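PDB 3IFR: carbohydrate kinase, FGGY from Rhodospirillum rubrum, which probably phosphorylates D-xylulose, as a member of the FGGY family of carbohydrate kinases. Local coordinates for residues A473-E476 with V477-L481; L190-G193 with T194-D198; L63-L66 with K67-G71. All blocks are in the same frame, centred on the assembly; numbering follows the deposited sequence.

Interaction 1: residues A473-E476 with V477-L481; sequences AKAE and VYDRL
K474 O accepts the backbone N-H of Y478 at 3.1 Å. On the next rung D479 N donates to A475 O at 2.9 Å. The third rung, R480 N to E476 O, is weak at 3.4 Å. The rungs thus satisfy the carbonyls of K474 and A475 and, weakly, that of E476. These i to i+4 bonds lie at the start of helix 475-496, the last helix of the chain. It packs beside helices 372-397 and 414-424, on the C-terminal side of the two-domain FGGY kinase fold. The exposed side of the turn carries a weak salt bridge. E476 OE2 lies 3.5 Å from R480 NH1, in the plane of the guanidinium at its edge. The carboxylate and guanidinium planes are 50° apart. E476 reaches out as an extended chain, while R480 bends at chi3 (-104°). The bend lays one face of the guanidinium over E476 O, so the arginine stays close to the backbone of its own turn. On the inner side K474 and Y478 run alongside each other and point the same way. K474 CG touches the ring at Y478 CE2, 4.1 Å away. The phenol OH is satisfied beyond the turn, by hydrogen bonds with E381 and R377 of helix 372-397. D479 has CG anti to its carbonyl carbon (chi1 -86°), which brings the carboxylate back over the preceding turn. There D479 OD2 comes within 3.0 Å of A475 O. Both are acceptors, so no bond forms between them. D479 OD1 finds its partner in R388, through a salt bridge.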
ATOM      1  N   ALA A 473       3.074  31.008 -11.246  1.00 29.66           N
ATOM      2  CA  ALA A 473       2.067  31.715 -11.997  1.00 30.43           C
ATOM      3  C   ALA A 473       0.845  30.875 -12.308  1.00 31.81           C
ATOM      4  O   ALA A 473      -0.165  31.407 -12.668  1.00 34.74           O
ATOM      5  CB  ALA A 473       2.645  32.255 -13.254  1.00 31.29           C
ATOM      6  N   LYS A 474       0.966  29.566 -12.149  1.00 30.59           N
ATOM      7  CA  LYS A 474      -0.082  28.592 -12.310  1.00 25.53           C
ATOM      8  C   LYS A 474      -0.872  28.365 -11.050  1.00 26.27           C
ATOM      9  O   LYS A 474      -1.855  27.713 -11.073  1.00 26.78           O
ATOM     10  CB  LYS A 474       0.550  27.278 -12.676  1.00 27.33           C
ATOM     11  CG  LYS A 474       0.329  26.790 -14.023  1.00 28.67           C
ATOM     12  CD  LYS A 474       0.584  27.781 -15.047  1.00 28.13           C
ATOM     13  CE  LYS A 474       0.827  27.089 -16.313  1.00 32.51           C
ATOM     14  NZ  LYS A 474       0.596  27.953 -17.415  1.00 40.37           N
ATOM     15  N   ALA A 475      -0.440  28.897  -9.933  1.00 25.51           N
ATOM     16  CA  ALA A 475      -1.138  28.650  -8.700  1.00 24.28           C
ATOM     17  C   ALA A 475      -2.559  29.185  -8.719  1.00 26.78           C
ATOM     18  O   ALA A 475      -3.419  28.624  -8.124  1.00 26.86           O
ATOM     19  CB  ALA A 475      -0.414  29.197  -7.588  1.00 19.11           C
ATOM     20  N   GLU A 476      -2.779  30.263  -9.431  1.00 20.00           N
ATOM     21  CA  GLU A 476      -4.054  30.934  -9.443  1.00 20.00           C
ATOM     22  C   GLU A 476      -5.112  30.238 -10.306  1.00 20.00           C
ATOM     23  O   GLU A 476      -6.204  30.160  -9.930  1.00 30.85           O
ATOM     24  CB  GLU A 476      -3.840  32.372  -9.857  1.00 20.00           C
ATOM     25  CG  GLU A 476      -4.959  33.283  -9.600  1.00 20.00           C
ATOM     26  CD  GLU A 476      -4.708  34.667 -10.155  1.00 20.00           C
ATOM     27  OE1 GLU A 476      -4.421  35.559  -9.339  1.00 20.00           O
ATOM     28  OE2 GLU A 476      -4.772  34.854 -11.392  1.00 20.00           O
ATOM     29  N   VAL A 477      -4.757  29.722 -11.449  1.00 26.88           N
ATOM     30  CA  VAL A 477      -5.632  28.856 -12.190  1.00 26.69           C
ATOM     31  C   VAL A 477      -5.882  27.507 -11.510  1.00 27.19           C
ATOM     32  O   VAL A 477      -6.979  27.096 -11.398  1.00 27.51           O
ATOM     33  CB  VAL A 477      -5.157  28.682 -13.608  1.00 26.73           C
ATOM     34  CG1 VAL A 477      -3.766  28.326 -13.649  1.00 29.12           C
ATOM     35  CG2 VAL A 477      -5.899  27.655 -14.244  1.00 30.86           C
ATOM     36  N   TYR A 478      -4.874  26.831 -11.022  1.00 24.16           N
ATOM     37  CA  TYR A 478      -5.155  25.547 -10.386  1.00 26.37           C
ATOM     38  C   TYR A 478      -5.926  25.681  -9.057  1.00 26.66           C
ATOM     39  O   TYR A 478      -6.720  24.797  -8.716  1.00 24.98           O
ATOM     40  CB  TYR A 478      -3.919  24.657 -10.268  1.00 22.08           C
ATOM     41  CG  TYR A 478      -3.564  24.014 -11.582  1.00 23.77           C
ATOM     42  CD1 TYR A 478      -4.513  23.309 -12.293  1.00 24.09           C
ATOM     43  CD2 TYR A 478      -2.283  24.108 -12.115  1.00 22.44           C
ATOM     44  CE1 TYR A 478      -4.219  22.725 -13.518  1.00 24.21           C
ATOM     45  CE2 TYR A 478      -1.980  23.519 -13.319  1.00 22.33           C
ATOM     46  CZ  TYR A 478      -2.954  22.836 -14.021  1.00 22.99           C
ATOM     47  OH  TYR A 478      -2.663  22.220 -15.223  1.00 26.45           O
ATOM     48  N   ASP A 479      -5.715  26.792  -8.343  1.00 23.81           N
ATOM     49  CA  ASP A 479      -6.512  27.103  -7.178  1.00 27.07           C
ATOM     50  C   ASP A 479      -8.004  27.198  -7.512  1.00 30.57           C
ATOM     51  O   ASP A 479      -8.846  26.612  -6.791  1.00 29.74           O
ATOM     52  CB  ASP A 479      -6.055  28.405  -6.529  1.00 30.04           C
ATOM     53  CG  ASP A 479      -4.907  28.199  -5.547  1.00 33.53           C
ATOM     54  OD1 ASP A 479      -4.756  27.074  -5.028  1.00 39.67           O
ATOM     55  OD2 ASP A 479      -4.160  29.159  -5.287  1.00 32.89           O
ATOM     56  N   ARG A 480      -8.323  27.952  -8.567  1.00 27.03           N
ATOM     57  CA  ARG A 480      -9.693  28.081  -9.042  1.00 30.18           C
ATOM     58  C   ARG A 480     -10.201  26.745  -9.562  1.00 30.52           C
ATOM     59  O   ARG A 480     -11.363  26.392  -9.344  1.00 30.82           O
ATOM     60  CB  ARG A 480      -9.808  29.114 -10.153  1.00 33.54           C
ATOM     61  CG  ARG A 480      -9.731  30.576  -9.685  1.00 44.40           C
ATOM     62  CD  ARG A 480      -9.959  31.605 -10.837  1.00 49.12           C
ATOM     63  NE  ARG A 480      -8.716  32.241 -11.303  1.00 50.08           N
ATOM     64  CZ  ARG A 480      -8.216  32.095 -12.531  1.00 50.66           C
ATOM     65  NH1 ARG A 480      -7.073  32.692 -12.864  1.00 44.49           N
ATOM     66  NH2 ARG A 480      -8.856  31.344 -13.428  1.00 47.89           N
ATOM     67  N   LEU A 481      -9.348  25.986 -10.249  1.00 29.65           N
ATOM     68  CA  LEU A 481      -9.795  24.649 -10.709  1.00 27.54           C
ATOM     69  C   LEU A 481     -10.141  23.822  -9.504  1.00 27.02           C
ATOM     70  O   LEU A 481     -11.210  23.195  -9.471  1.00 27.22           O
ATOM     71  CB  LEU A 481      -8.777  23.915 -11.571  1.00 24.02           C
ATOM     72  CG  LEU A 481      -9.362  22.723 -12.332  1.00 23.03           C
ATOM     73  CD1 LEU A 481     -10.517  23.168 -13.170  1.00 21.94           C
ATOM     74  CD2 LEU A 481      -8.292  22.068 -13.204  1.00 24.79           C
TER

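Interaction 2: residues L190-G193 with T194-D198; sequences LASG and TVEAD
S192 and T194 meet through their hydroxyls. T194 OG1 donates to S192 OG at 3.0 Å. The backbone T194 N also donates to S192 OG, at 3.2 Å and with 151° at the hydrogen. The serine oxygen therefore receives two bonds from the same threonine. Its chi1 of 79° sets OG between its own backbone N and carbonyl carbon, facing the chain that follows. T194 turns its OG1 back to the serine. G193 joins the two, with a positive phi of 72° that helps turn the backbone between them. This is the connection of a small antiparallel hairpin, strands 188-189 and 194-195, the second strand only weakly bonded, in the N-terminal FGGY family region. The chain then runs into helix 197-201, with E196 at its N-cap position. The side chain of E196 is bent and reaches back to the turn. The modelled S192 OG to E196 OE2 distance of 2.4 Å is very short, so the details of this hydrogen bond are doubtful. D189 O, on the first strand of the hairpin, is a weak second acceptor that would compete for the same serine proton.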
ATOM      1  N   LEU A 190      -4.769   2.248  19.260  1.00 35.99           N
ATOM      2  CA  LEU A 190      -3.700   3.244  19.105  1.00 34.46           C
ATOM      3  C   LEU A 190      -3.206   3.719  20.460  1.00 38.43           C
ATOM      4  O   LEU A 190      -2.003   3.717  20.719  1.00 44.88           O
ATOM      5  CB  LEU A 190      -4.227   4.456  18.346  1.00 36.02           C
ATOM      6  CG  LEU A 190      -3.852   4.733  16.886  1.00 39.25           C
ATOM      7  CD1 LEU A 190      -3.327   3.512  16.153  1.00 30.09           C
ATOM      8  CD2 LEU A 190      -5.045   5.370  16.139  1.00 35.69           C
ATOM      9  N   ALA A 191      -4.132   4.104  21.336  1.00 38.30           N
ATOM     10  CA  ALA A 191      -3.799   4.499  22.723  1.00 42.67           C
ATOM     11  C   ALA A 191      -2.855   3.536  23.459  1.00 41.18           C
ATOM     12  O   ALA A 191      -1.974   3.971  24.209  1.00 38.83           O
ATOM     13  CB  ALA A 191      -5.092   4.738  23.572  1.00 39.22           C
ATOM     14  N   SER A 192      -3.037   2.232  23.268  1.00 39.22           N
ATOM     15  CA  SER A 192      -2.200   1.280  23.996  1.00 39.42           C
ATOM     16  C   SER A 192      -1.146   0.606  23.131  1.00 36.13           C
ATOM     17  O   SER A 192      -0.115   0.152  23.638  1.00 35.14           O
ATOM     18  CB  SER A 192      -3.067   0.225  24.688  1.00 38.22           C
ATOM     19  OG  SER A 192      -3.503  -0.758  23.762  1.00 38.93           O
ATOM     20  N   GLY A 193      -1.425   0.518  21.831  1.00 37.10           N
ATOM     21  CA  GLY A 193      -0.511  -0.072  20.871  1.00 30.01           C
ATOM     22  C   GLY A 193      -0.449  -1.559  21.037  1.00 32.37           C
ATOM     23  O   GLY A 193       0.494  -2.222  20.599  1.00 35.29           O
ATOM     24  N   THR A 194      -1.463  -2.115  21.679  1.00 32.08           N
ATOM     25  CA  THR A 194      -1.459  -3.551  21.872  1.00 32.84           C
ATOM     26  C   THR A 194      -2.788  -4.160  21.433  1.00 31.86           C
ATOM     27  O   THR A 194      -3.769  -3.438  21.181  1.00 28.83           O
ATOM     28  CB  THR A 194      -1.152  -3.916  23.341  1.00 37.81           C
ATOM     29  OG1 THR A 194      -2.184  -3.399  24.187  1.00 37.94           O
ATOM     30  CG2 THR A 194       0.183  -3.297  23.769  1.00 37.68           C
ATOM     31  N   VAL A 195      -2.808  -5.485  21.323  1.00 29.41           N
ATOM     32  CA  VAL A 195      -4.030  -6.177  20.941  1.00 31.19           C
ATOM     33  C   VAL A 195      -4.975  -6.078  22.128  1.00 31.98           C
ATOM     34  O   VAL A 195      -4.581  -6.374  23.251  1.00 34.85           O
ATOM     35  CB  VAL A 195      -3.744  -7.635  20.581  1.00 28.46           C
ATOM     36  CG1 VAL A 195      -5.037  -8.389  20.370  1.00 28.79           C
ATOM     37  CG2 VAL A 195      -2.878  -7.675  19.313  1.00 26.93           C
ATOM     38  N   GLU A 196      -6.192  -5.613  21.883  1.00 27.51           N
ATOM     39  CA  GLU A 196      -7.200  -5.480  22.930  1.00 27.69           C
ATOM     40  C   GLU A 196      -8.260  -6.603  22.934  1.00 30.43           C
ATOM     41  O   GLU A 196      -8.781  -7.006  21.874  1.00 28.97           O
ATOM     42  CB  GLU A 196      -7.885  -4.138  22.783  1.00 29.25           C
ATOM     43  CG  GLU A 196      -6.906  -2.973  22.687  1.00 31.06           C
ATOM     44  CD  GLU A 196      -6.436  -2.530  24.049  1.00 33.04           C
ATOM     45  OE1 GLU A 196      -6.744  -3.216  25.050  1.00 33.05           O
ATOM     46  OE2 GLU A 196      -5.756  -1.498  24.114  1.00 34.42           O
ATOM     47  N   ALA A 197      -8.585  -7.095  24.128  1.00 32.43           N
ATOM     48  CA  ALA A 197      -9.528  -8.204  24.272  1.00 32.51           C
ATOM     49  C   ALA A 197     -10.860  -7.818  23.616  1.00 29.41           C
ATOM     50  O   ALA A 197     -11.348  -8.448  22.683  1.00 30.43           O
ATOM     51  CB  ALA A 197      -9.729  -8.491  25.725  1.00 29.64           C
ATOM     52  N   ASP A 198     -11.462  -6.814  24.201  1.00 28.01           N
ATOM     53  CA  ASP A 198     -12.384  -5.933  23.573  1.00 25.17           C
ATOM     54  C   ASP A 198     -12.468  -6.084  22.040  1.00 26.39           C
ATOM     55  O   ASP A 198     -13.500  -6.441  21.507  1.00 29.22           O
ATOM     56  CB  ASP A 198     -11.843  -4.534  23.933  1.00 24.09           C
ATOM     57  CG  ASP A 198     -12.847  -3.480  23.759  1.00 26.75           C
ATOM     58  OD1 ASP A 198     -14.050  -3.787  23.715  1.00 31.87           O
ATOM     59  OD2 ASP A 198     -12.450  -2.330  23.639  1.00 32.38           O
TER

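Interaction 3: residues L63-L66 with K67-G71; sequences LAEL and KTTAG
K67 begins the second half of the contact with a weak backbone bond, K67 N to L63 O at 3.3 Å. K67 CB rests 3.5 Å from A64 O. The rest of the side chain extends away from the turn, and NZ donates to G232 O. T68 N bonds to A64 O at 3.0 Å. The CB of T68 packs near E65 O. T69 approaches that same carbonyl with two donors. T69 N donates to E65 O at 2.7 Å. T69 OG1 adds a weak bond to E65 O at 3.3 Å. With chi1 at -77°, OG1 lies beside its own backbone N and faces back up the helix. T69 OG1 also passes 3.9 Å from E65 CG. The carboxylate of E65 points onward, to a salt bridge with R36 on strand 29-37. A70 N closes the next rung on L66 O at 3.0 Å, and A70 CB sits against the same oxygen. L66 itself packs on I10, A21, L23 and A34 of the N-terminal sheet. G71, just past the end of helix 52-70, leaves helical geometry with positive phi, its N still bonded to K67 O. The contact is thus held mainly by main-chain bonds. The threonine hydroxyl only reinforces one carbonyl, and the charged ends of E65 and K67 tie the helix to neighbouring parts of the fold.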
ATOM      1  N   LEU A  63      14.569 -17.461  -2.417  1.00 21.25           N
ATOM      2  CA  LEU A  63      15.725 -17.351  -1.513  1.00 23.99           C
ATOM      3  C   LEU A  63      16.877 -18.242  -1.998  1.00 22.19           C
ATOM      4  O   LEU A  63      17.985 -17.781  -2.148  1.00 21.79           O
ATOM      5  CB  LEU A  63      15.356 -17.693  -0.048  1.00 20.49           C
ATOM      6  CG  LEU A  63      14.330 -16.749   0.577  1.00 21.45           C
ATOM      7  CD1 LEU A  63      13.801 -17.220   1.959  1.00 21.68           C
ATOM      8  CD2 LEU A  63      14.945 -15.379   0.676  1.00 17.59           C
ATOM      9  N   ALA A  64      16.607 -19.523  -2.235  1.00 22.49           N
ATOM     10  CA  ALA A  64      17.623 -20.397  -2.820  1.00 21.26           C
ATOM     11  C   ALA A  64      18.205 -19.842  -4.139  1.00 21.76           C
ATOM     12  O   ALA A  64      19.409 -19.897  -4.388  1.00 21.66           O
ATOM     13  CB  ALA A  64      17.049 -21.738  -3.032  1.00 18.81           C
ATOM     14  N   GLU A  65      17.363 -19.281  -4.995  1.00 25.00           N
ATOM     15  CA  GLU A  65      17.881 -18.728  -6.258  1.00 22.67           C
ATOM     16  C   GLU A  65      18.820 -17.547  -6.001  1.00 23.60           C
ATOM     17  O   GLU A  65      19.791 -17.358  -6.726  1.00 24.00           O
ATOM     18  CB  GLU A  65      16.756 -18.312  -7.191  1.00 21.08           C
ATOM     19  CG  GLU A  65      17.294 -17.834  -8.526  1.00 25.24           C
ATOM     20  CD  GLU A  65      16.218 -17.348  -9.463  1.00 26.43           C
ATOM     21  OE1 GLU A  65      15.255 -18.118  -9.711  1.00 28.25           O
ATOM     22  OE2 GLU A  65      16.338 -16.211  -9.975  1.00 25.85           O
ATOM     23  N   LEU A  66      18.545 -16.773  -4.950  1.00 21.80           N
ATOM     24  CA  LEU A  66      19.408 -15.667  -4.558  1.00 20.50           C
ATOM     25  C   LEU A  66      20.840 -16.160  -4.322  1.00 22.88           C
ATOM     26  O   LEU A  66      21.796 -15.562  -4.820  1.00 24.36           O
ATOM     27  CB  LEU A  66      18.890 -15.027  -3.269  1.00 22.97           C
ATOM     28  CG  LEU A  66      18.345 -13.602  -3.315  1.00 25.90           C
ATOM     29  CD1 LEU A  66      17.540 -13.352  -4.569  1.00 24.29           C
ATOM     30  CD2 LEU A  66      17.575 -13.233  -2.025  1.00 19.63           C
ATOM     31  N   LYS A  67      20.966 -17.237  -3.556  1.00 19.74           N
ATOM     32  CA  LYS A  67      22.237 -17.864  -3.246  1.00 21.15           C
ATOM     33  C   LYS A  67      22.901 -18.420  -4.495  1.00 22.95           C
ATOM     34  O   LYS A  67      24.088 -18.352  -4.632  1.00 27.65           O
ATOM     35  CB  LYS A  67      21.984 -18.989  -2.266  1.00 21.30           C
ATOM     36  CG  LYS A  67      23.175 -19.563  -1.525  1.00 24.84           C
ATOM     37  CD  LYS A  67      22.730 -20.865  -0.811  1.00 26.85           C
ATOM     38  CE  LYS A  67      23.623 -21.219   0.352  1.00 33.26           C
ATOM     39  NZ  LYS A  67      23.001 -22.291   1.222  1.00 29.82           N
ATOM     40  N   THR A  68      22.114 -18.951  -5.419  1.00 25.23           N
ATOM     41  CA  THR A  68      22.592 -19.594  -6.639  1.00 25.27           C
ATOM     42  C   THR A  68      23.060 -18.571  -7.630  1.00 25.00           C
ATOM     43  O   THR A  68      23.996 -18.789  -8.388  1.00 26.14           O
ATOM     44  CB  THR A  68      21.436 -20.426  -7.263  1.00 24.22           C
ATOM     45  OG1 THR A  68      21.527 -21.753  -6.769  1.00 29.47           O
ATOM     46  CG2 THR A  68      21.525 -20.498  -8.762  1.00 28.32           C
ATOM     47  N   THR A  69      22.359 -17.448  -7.642  1.00 26.28           N
ATOM     48  CA  THR A  69      22.734 -16.322  -8.491  1.00 24.70           C
ATOM     49  C   THR A  69      24.013 -15.603  -7.996  1.00 25.05           C
ATOM     50  O   THR A  69      24.947 -15.382  -8.755  1.00 27.43           O
ATOM     51  CB  THR A  69      21.541 -15.361  -8.609  1.00 24.36           C
ATOM     52  OG1 THR A  69      20.580 -15.915  -9.540  1.00 25.66           O
ATOM     53  CG2 THR A  69      21.973 -13.972  -9.041  1.00 20.77           C
ATOM     54  N   ALA A  70      24.062 -15.246  -6.721  1.00 24.41           N
ATOM     55  CA  ALA A  70      25.174 -14.468  -6.247  1.00 23.61           C
ATOM     56  C   ALA A  70      26.381 -15.354  -6.143  1.00 28.17           C
ATOM     57  O   ALA A  70      27.496 -14.852  -6.227  1.00 27.03           O
ATOM     58  CB  ALA A  70      24.880 -13.865  -4.892  1.00 27.14           C
ATOM     59  N   GLY A  71      26.160 -16.659  -5.929  1.00 25.72           N
ATOM     60  CA  GLY A  71      27.240 -17.600  -5.709  1.00 23.62           C
ATOM     61  C   GLY A  71      27.655 -17.567  -4.248  1.00 27.99           C
ATOM     62  O   GLY A  71      27.411 -16.579  -3.543  1.00 27.77           O
TER

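How the interactions relate
All three contacts are local, and none touches another. Interactions 1 and 3 each lie within one helix, at the start of helix 475-496 and at the end of helix 52-70. They stand on opposite sides of the chain's centre, with contact centres 53 Å apart. Interaction 3 is partly buried, its leucines set against the N-terminal sheet. Interaction 1 is a surface contact in which only the tyrosine is buried, against helix 414-424, and it adds a weak ion pair along the helix. Interaction 2 is also on the surface, but it joins a hairpin turn to the residue that precedes the next helix. There side-chain oxygens do most of the bonding, whereas backbone rungs dominate in the two helices.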